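Local atomic coordinates of NDP-N-acetyl-D-galactosaminuronic acid dehydrogenase (Methanosarcina mazei Go1, PDB entry 3G79), a protein that probably oxidises UDP-N-acetyl-mannosamine to UDP-N-acetyl-mannosaminouronate with two molecules of NAD+, as a member of the UDP-glucose/GDP-mannose dehydrogenase family. Residues S124-G129 with L145-T150; G152-M157 with L176-E181. One frame throughout, in Å; residues are numbered along the deposited sequence.

Contact 1 of 2, residues S124-G129 with L145-T150; sequences SALIDG and LESTIT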
ATOM      1  N   SER A 124      15.149  20.127 -23.168  1.00 41.57           N
ATOM      2  CA  SER A 124      15.835  21.189 -23.905  1.00 39.19           C
ATOM      3  C   SER A 124      15.002  22.473 -24.034  1.00 36.67           C
ATOM      4  O   SER A 124      15.485  23.568 -23.706  1.00 37.72           O
ATOM      5  CB  SER A 124      16.486  20.695 -25.238  1.00 39.24           C
ATOM      6  OG  SER A 124      15.578  20.544 -26.325  1.00 29.68           O
ATOM      7  N   ALA A 125      13.763  22.348 -24.477  1.00 33.59           N
ATOM      8  CA  ALA A 125      12.853  23.481 -24.491  1.00 32.61           C
ATOM      9  C   ALA A 125      12.637  24.092 -23.085  1.00 32.55           C
ATOM     10  O   ALA A 125      12.442  25.334 -22.962  1.00 33.22           O
ATOM     11  CB  ALA A 125      11.507  23.089 -25.106  1.00 32.04           C
ATOM     12  N   LEU A 126      12.674  23.243 -22.048  1.00 30.75           N
ATOM     13  CA  LEU A 126      12.441  23.703 -20.665  1.00 29.88           C
ATOM     14  C   LEU A 126      13.612  24.536 -20.271  1.00 30.60           C
ATOM     15  O   LEU A 126      13.457  25.639 -19.746  1.00 30.39           O
ATOM     16  CB  LEU A 126      12.327  22.537 -19.659  1.00 28.20           C
ATOM     17  CG  LEU A 126      12.461  22.936 -18.184  1.00 40.39           C
ATOM     18  CD1 LEU A 126      11.301  23.896 -17.816  1.00 26.67           C
ATOM     19  CD2 LEU A 126      12.578  21.742 -17.226  1.00 25.40           C
ATOM     20  N   ILE A 127      14.804  24.011 -20.540  1.00 31.84           N
ATOM     21  CA  ILE A 127      15.988  24.727 -20.139  1.00 31.83           C
ATOM     22  C   ILE A 127      16.118  26.003 -20.966  1.00 31.71           C
ATOM     23  O   ILE A 127      16.599  27.010 -20.464  1.00 31.74           O
ATOM     24  CB  ILE A 127      17.288  23.898 -20.156  1.00 31.87           C
ATOM     25  CG1 ILE A 127      18.038  24.145 -21.445  1.00 43.70           C
ATOM     26  CG2 ILE A 127      17.088  22.422 -19.867  1.00 43.30           C
ATOM     27  CD1 ILE A 127      19.476  24.458 -21.185  1.00 32.95           C
ATOM     28  N   ASP A 128      15.669  25.979 -22.215  1.00 32.27           N
ATOM     29  CA  ASP A 128      15.652  27.208 -22.990  1.00 33.42           C
ATOM     30  C   ASP A 128      14.799  28.261 -22.306  1.00 32.00           C
ATOM     31  O   ASP A 128      15.176  29.417 -22.264  1.00 30.36           O
ATOM     32  CB  ASP A 128      15.103  26.956 -24.378  1.00 36.47           C
ATOM     33  CG  ASP A 128      16.183  26.643 -25.388  1.00 63.56           C
ATOM     34  OD1 ASP A 128      17.142  25.885 -25.058  1.00 38.86           O
ATOM     35  OD2 ASP A 128      16.050  27.169 -26.517  1.00 38.40           O
ATOM     36  N   GLY A 129      13.643  27.848 -21.768  1.00 32.05           N
ATOM     37  CA  GLY A 129      12.749  28.781 -21.069  1.00 31.78           C
ATOM     38  C   GLY A 129      13.346  29.386 -19.811  1.00 31.40           C
ATOM     39  O   GLY A 129      13.160  30.556 -19.527  1.00 31.53           O
ATOM     40  N   LEU A 145       8.856  26.603 -11.332  1.00 26.41           N
ATOM     41  CA  LEU A 145       8.833  25.439 -12.194  1.00 26.36           C
ATOM     42  C   LEU A 145       7.514  24.677 -12.051  1.00 26.45           C
ATOM     43  O   LEU A 145       7.250  24.060 -10.994  1.00 24.91           O
ATOM     44  CB  LEU A 145      10.009  24.514 -11.897  1.00 26.36           C
ATOM     45  CG  LEU A 145      11.455  25.014 -12.083  1.00 37.61           C
ATOM     46  CD1 LEU A 145      12.415  23.874 -12.381  1.00 25.43           C
ATOM     47  CD2 LEU A 145      11.530  25.983 -13.210  1.00 27.16           C
ATOM     48  N   GLU A 146       6.718  24.717 -13.130  1.00 27.13           N
ATOM     49  CA  GLU A 146       5.502  23.917 -13.246  1.00 28.35           C
ATOM     50  C   GLU A 146       5.693  22.611 -14.039  1.00 29.06           C
ATOM     51  O   GLU A 146       4.937  21.675 -13.834  1.00 29.54           O
ATOM     52  CB  GLU A 146       4.334  24.731 -13.840  1.00 29.85           C
ATOM     53  CG  GLU A 146       3.761  25.793 -12.921  1.00 37.07           C
ATOM     54  CD  GLU A 146       2.605  26.591 -13.554  1.00 32.34           C
ATOM     55  OE1 GLU A 146       2.606  26.797 -14.795  1.00 36.89           O
ATOM     56  OE2 GLU A 146       1.698  27.019 -12.811  1.00 36.50           O
ATOM     57  N   SER A 147       6.693  22.542 -14.925  1.00 29.96           N
ATOM     58  CA  SER A 147       6.995  21.306 -15.704  1.00 30.31           C
ATOM     59  C   SER A 147       7.433  20.159 -14.770  1.00 32.06           C
ATOM     60  O   SER A 147       8.084  20.371 -13.756  1.00 31.72           O
ATOM     61  CB  SER A 147       8.094  21.543 -16.750  1.00 29.73           C
ATOM     62  OG  SER A 147       7.883  22.724 -17.535  1.00 26.01           O
ATOM     63  N   THR A 148       7.066  18.931 -15.122  1.00 33.65           N
ATOM     64  CA  THR A 148       7.463  17.743 -14.363  1.00 33.78           C
ATOM     65  C   THR A 148       8.992  17.589 -14.392  1.00 32.86           C
ATOM     66  O   THR A 148       9.576  17.469 -15.452  1.00 32.24           O
ATOM     67  CB  THR A 148       6.749  16.497 -14.962  1.00 34.86           C
ATOM     68  OG1 THR A 148       5.327  16.614 -14.775  1.00 42.74           O
ATOM     69  CG2 THR A 148       7.277  15.195 -14.344  1.00 42.67           C
ATOM     70  N   ILE A 149       9.638  17.650 -13.234  1.00 33.21           N
ATOM     71  CA  ILE A 149      11.104  17.567 -13.171  1.00 33.06           C
ATOM     72  C   ILE A 149      11.534  16.439 -12.257  1.00 33.77           C
ATOM     73  O   ILE A 149      10.682  15.826 -11.615  1.00 35.70           O
ATOM     74  CB  ILE A 149      11.764  18.895 -12.774  1.00 33.04           C
ATOM     75  CG1 ILE A 149      11.116  19.461 -11.497  1.00 34.16           C
ATOM     76  CG2 ILE A 149      11.707  19.888 -13.974  1.00 33.64           C
ATOM     77  CD1 ILE A 149      11.678  20.849 -11.004  1.00 32.87           C
ATOM     78  N   THR A 150      12.832  16.143 -12.211  1.00 32.55           N
ATOM     79  CA  THR A 150      13.343  15.042 -11.384  1.00 31.35           C
ATOM     80  C   THR A 150      13.915  15.566 -10.111  1.00 30.17           C
ATOM     81  O   THR A 150      14.483  16.656 -10.096  1.00 30.90           O
ATOM     82  CB  THR A 150      14.483  14.269 -12.074  1.00 30.80           C
ATOM     83  OG1 THR A 150      15.602  15.148 -12.258  1.00 34.52           O
ATOM     84  CG2 THR A 150      14.038  13.767 -13.388  1.00 34.45           C
TER

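Contact 2 of 2, residues G152-M157 with L176-E181; sequences GTTEGM and LAHAPE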
ATOM      1  N   GLY A 152      15.902  17.214  -7.576  1.00 29.54           N
ATOM      2  CA  GLY A 152      17.197  17.879  -7.515  1.00 29.76           C
ATOM      3  C   GLY A 152      17.339  18.941  -8.594  1.00 31.21           C
ATOM      4  O   GLY A 152      18.283  19.706  -8.595  1.00 30.64           O
ATOM      5  N   THR A 153      16.383  18.985  -9.513  1.00 33.20           N
ATOM      6  CA  THR A 153      16.381  19.969 -10.589  1.00 35.12           C
ATOM      7  C   THR A 153      16.243  21.441 -10.092  1.00 36.76           C
ATOM      8  O   THR A 153      17.073  22.308 -10.437  1.00 38.03           O
ATOM      9  CB  THR A 153      15.294  19.592 -11.616  1.00 35.72           C
ATOM     10  OG1 THR A 153      15.489  18.224 -12.035  1.00 26.10           O
ATOM     11  CG2 THR A 153      15.300  20.562 -12.814  1.00 26.35           C
ATOM     12  N   THR A 154      15.229  21.725  -9.269  1.00 35.85           N
ATOM     13  CA  THR A 154      15.065  23.070  -8.736  1.00 35.25           C
ATOM     14  C   THR A 154      16.329  23.634  -8.078  1.00 36.00           C
ATOM     15  O   THR A 154      16.827  24.692  -8.507  1.00 36.44           O
ATOM     16  CB  THR A 154      13.870  23.182  -7.791  1.00 34.33           C
ATOM     17  OG1 THR A 154      12.752  22.634  -8.454  1.00 26.02           O
ATOM     18  CG2 THR A 154      13.535  24.650  -7.469  1.00 25.03           C
ATOM     19  N   GLU A 155      16.823  22.943  -7.046  1.00 35.55           N
ATOM     20  CA  GLU A 155      17.993  23.405  -6.280  1.00 35.63           C
ATOM     21  C   GLU A 155      19.280  23.185  -7.074  1.00 36.36           C
ATOM     22  O   GLU A 155      20.322  23.727  -6.734  1.00 37.91           O
ATOM     23  CB  GLU A 155      18.121  22.658  -4.948  1.00 35.12           C
ATOM     24  CG  GLU A 155      16.917  22.743  -4.024  1.00 42.57           C
ATOM     25  CD  GLU A 155      16.989  23.899  -3.068  1.00 35.13           C
ATOM     26  OE1 GLU A 155      17.950  24.702  -3.182  1.00 43.70           O
ATOM     27  OE2 GLU A 155      16.088  24.028  -2.203  1.00 42.64           O
ATOM     28  N   GLY A 156      19.212  22.372  -8.115  1.00 35.35           N
ATOM     29  CA  GLY A 156      20.367  22.095  -8.940  1.00 35.33           C
ATOM     30  C   GLY A 156      20.370  22.962 -10.177  1.00 36.03           C
ATOM     31  O   GLY A 156      20.662  24.137 -10.095  1.00 35.77           O
ATOM     32  N   MET A 157      20.018  22.404 -11.326  1.00 37.49           N
ATOM     33  CA  MET A 157      20.276  23.139 -12.556  1.00 39.43           C
ATOM     34  C   MET A 157      19.362  24.316 -12.786  1.00 38.46           C
ATOM     35  O   MET A 157      19.766  25.287 -13.418  1.00 38.48           O
ATOM     36  CB  MET A 157      20.394  22.250 -13.818  1.00 42.05           C
ATOM     37  CG  MET A 157      19.294  21.252 -14.108  1.00 33.75           C
ATOM     38  SD  MET A 157      19.032  21.090 -15.919  1.00 46.01           S
ATOM     39  CE  MET A 157      17.538  22.111 -15.954  1.00 32.59           C
ATOM     40  N   LEU A 176      12.056  31.193  -5.606  1.00 24.44           N
ATOM     41  CA  LEU A 176      12.056  30.051  -6.504  1.00 22.64           C
ATOM     42  C   LEU A 176      11.214  28.932  -5.934  1.00 22.23           C
ATOM     43  O   LEU A 176      11.436  28.509  -4.805  1.00 22.75           O
ATOM     44  CB  LEU A 176      13.466  29.517  -6.663  1.00 21.83           C
ATOM     45  CG  LEU A 176      14.048  28.961  -7.956  1.00 20.89           C
ATOM     46  CD1 LEU A 176      15.265  28.064  -7.673  1.00 22.44           C
ATOM     47  CD2 LEU A 176      13.132  28.330  -8.947  1.00 21.91           C
ATOM     48  N   ALA A 177      10.314  28.394  -6.745  1.00 21.03           N
ATOM     49  CA  ALA A 177       9.410  27.359  -6.269  1.00 21.37           C
ATOM     50  C   ALA A 177       9.266  26.253  -7.291  1.00 22.25           C
ATOM     51  O   ALA A 177       9.755  26.393  -8.409  1.00 23.03           O
ATOM     52  CB  ALA A 177       8.066  27.946  -5.957  1.00 20.21           C
ATOM     53  N   HIS A 178       8.600  25.168  -6.899  1.00 22.71           N
ATOM     54  CA  HIS A 178       8.203  24.106  -7.825  1.00 24.25           C
ATOM     55  C   HIS A 178       6.759  23.741  -7.549  1.00 26.79           C
ATOM     56  O   HIS A 178       6.390  23.310  -6.442  1.00 26.96           O
ATOM     57  CB  HIS A 178       9.106  22.876  -7.714  1.00 23.89           C
ATOM     58  CG  HIS A 178       8.691  21.732  -8.592  1.00 22.04           C
ATOM     59  ND1 HIS A 178       8.389  21.888  -9.926  1.00 24.21           N
ATOM     60  CD2 HIS A 178       8.548  20.411  -8.331  1.00 23.00           C
ATOM     61  CE1 HIS A 178       8.066  20.719 -10.451  1.00 20.89           C
ATOM     62  NE2 HIS A 178       8.140  19.809  -9.497  1.00 23.84           N
ATOM     63  N   ALA A 179       5.925  23.950  -8.551  1.00 28.25           N
ATOM     64  CA  ALA A 179       4.542  23.565  -8.437  1.00 28.93           C
ATOM     65  C   ALA A 179       4.140  22.633  -9.571  1.00 29.99           C
ATOM     66  O   ALA A 179       3.589  23.082 -10.562  1.00 30.19           O
ATOM     67  CB  ALA A 179       3.655  24.784  -8.397  1.00 29.08           C
ATOM     68  N   PRO A 180       4.395  21.326  -9.414  1.00 31.34           N
ATOM     69  CA  PRO A 180       3.966  20.356 -10.404  1.00 33.21           C
ATOM     70  C   PRO A 180       2.449  20.197 -10.406  1.00 36.96           C
ATOM     71  O   PRO A 180       1.809  20.417  -9.393  1.00 36.05           O
ATOM     72  CB  PRO A 180       4.583  19.047  -9.895  1.00 31.71           C
ATOM     73  CG  PRO A 180       4.649  19.197  -8.445  1.00 22.99           C
ATOM     74  CD  PRO A 180       4.929  20.669  -8.208  1.00 31.63           C
ATOM     75  N   GLU A 181       1.887  19.782 -11.537  1.00 41.36           N
ATOM     76  CA  GLU A 181       0.501  19.369 -11.569  1.00 45.26           C
ATOM     77  C   GLU A 181       0.340  17.966 -12.096  1.00 46.95           C
ATOM     78  O   GLU A 181       1.120  17.515 -12.911  1.00 46.95           O
ATOM     79  CB  GLU A 181      -0.338  20.343 -12.402  1.00 47.59           C
ATOM     80  CG  GLU A 181      -1.284  21.208 -11.548  1.00 77.12           C
ATOM     81  CD  GLU A 181      -2.399  20.417 -10.796  1.00 49.56           C
ATOM     82  OE1 GLU A 181      -2.117  19.416 -10.076  1.00 77.33           O
ATOM     83  OE2 GLU A 181      -3.579  20.833 -10.903  1.00 77.40           O
TER

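Contact 1 of 2, residues S124-G129 with L145-T150
Within segment 124-129, Leu126 alone touches residues 145-150, and its forked end divides between two partners, Ser147 and Ile149. One methyl, CD1, comes up to the hydroxyl of Ser147, with Leu126 CD1 3.6 Å from Ser147 OG. The other turns to Ile149, where Leu126 CD2 and Ile149 CG2 are 3.8 Å apart in ordinary van der Waals contact. The leucine and isoleucine side chains cross at roughly a right angle and touch through one methyl each, without lying along one another.

The torsions account for this division. Leu126 carries CG anti to its own backbone N (chi1 164°), which sends the fork out from the helix toward the loop. In Ile149 the longer arm, CG1, takes the crowded position between backbone N and carbonyl carbon (chi1 51°), while the short CG2 branch is the one offered to the leucine. No hydrogen bond crosses between the segments: Ser147 OG is bonded to the carbonyl of Ile109, with a weaker bond to that of Leu107. Serine suits this place because its small hydroxyl is satisfied by neighbouring backbone while its flank still accepts a leucine methyl. Leucine and isoleucine suit their buried positions because they bring methyls and no polar group that would need a partner.

The contact belongs to the Rossmann-type NAD-binding domain, and Ser147 lies close to, without touching, a glycine-rich turn after strand 20-24 that is consistent with a dinucleotide-binding loop. Helix 124-136 also packs against helix 154-166, where Ile127 touches Met157 and Ile161. Strand 142-145, from which the loop emerges, runs between the parallel strands 104-107 and 175-178; farther along the loop, Ile149 rests on Thr154 of helix 154-166 and on Glu232 of helix 228-258.

Contact 2 of 2, residues G152-M157 with L176-E181
Thr154 faces Leu176 and His178 across the beta-alpha-beta unit formed by strand 142-145, helix 154-166 and strand 175-178 of the Rossmann-type domain. Its two branches do different work. The methyl meets the leucine fork, with Thr154 CG2 3.8 Å from Leu176 CD1, and the two side chains run alongside each other, pointing opposite ways. The hydroxyl instead nears the start of the histidine side chain, where Thr154 OG1 lies 3.7 Å from His178 CB. The torsion (chi1 -51°) puts CG2 anti to the backbone N, against the leucine, and OG1 beside that N, by the histidine CB; this second approach is packing, not a hydrogen bond. Truncating Thr154 to an alanine would probably open a gap beside the Leu176 methyls and leave His178 CB less closely packed.

The packing slackens beyond this buried wedge. Glu155, next along the helix, starts away from the strand and forms a salt bridge with Lys159 at a partly exposed position. Pro180 and Glu181 continue past the strand without touching 152-157. Pro180 does pack on its neighbour, however: its CD sits 3.5 Å above the His178 ring plane, over the ring centre.

Overall arrangement
Both contacts are buried, lie in the NAD-binding domain and have centres about 9 Å apart; neither is a surface patch. They follow one another along the chain and share the connection between strand 142-145 and helix 154-166. Contact 1 sets the preceding helix against that connection, whereas contact 2 brings the start of the following helix to the next strand. Leu145 joins them: Leu145 O accepts hydrogen bonds from His178 ND1 (2.7 Å) and from Ala179 N. Contact 1 rests on leucine and isoleucine methyls beside a serine hydroxyl; contact 2 keeps a leucine methyl contact but pairs it with a threonine, whose hydroxyl lies by the CB of a histidine.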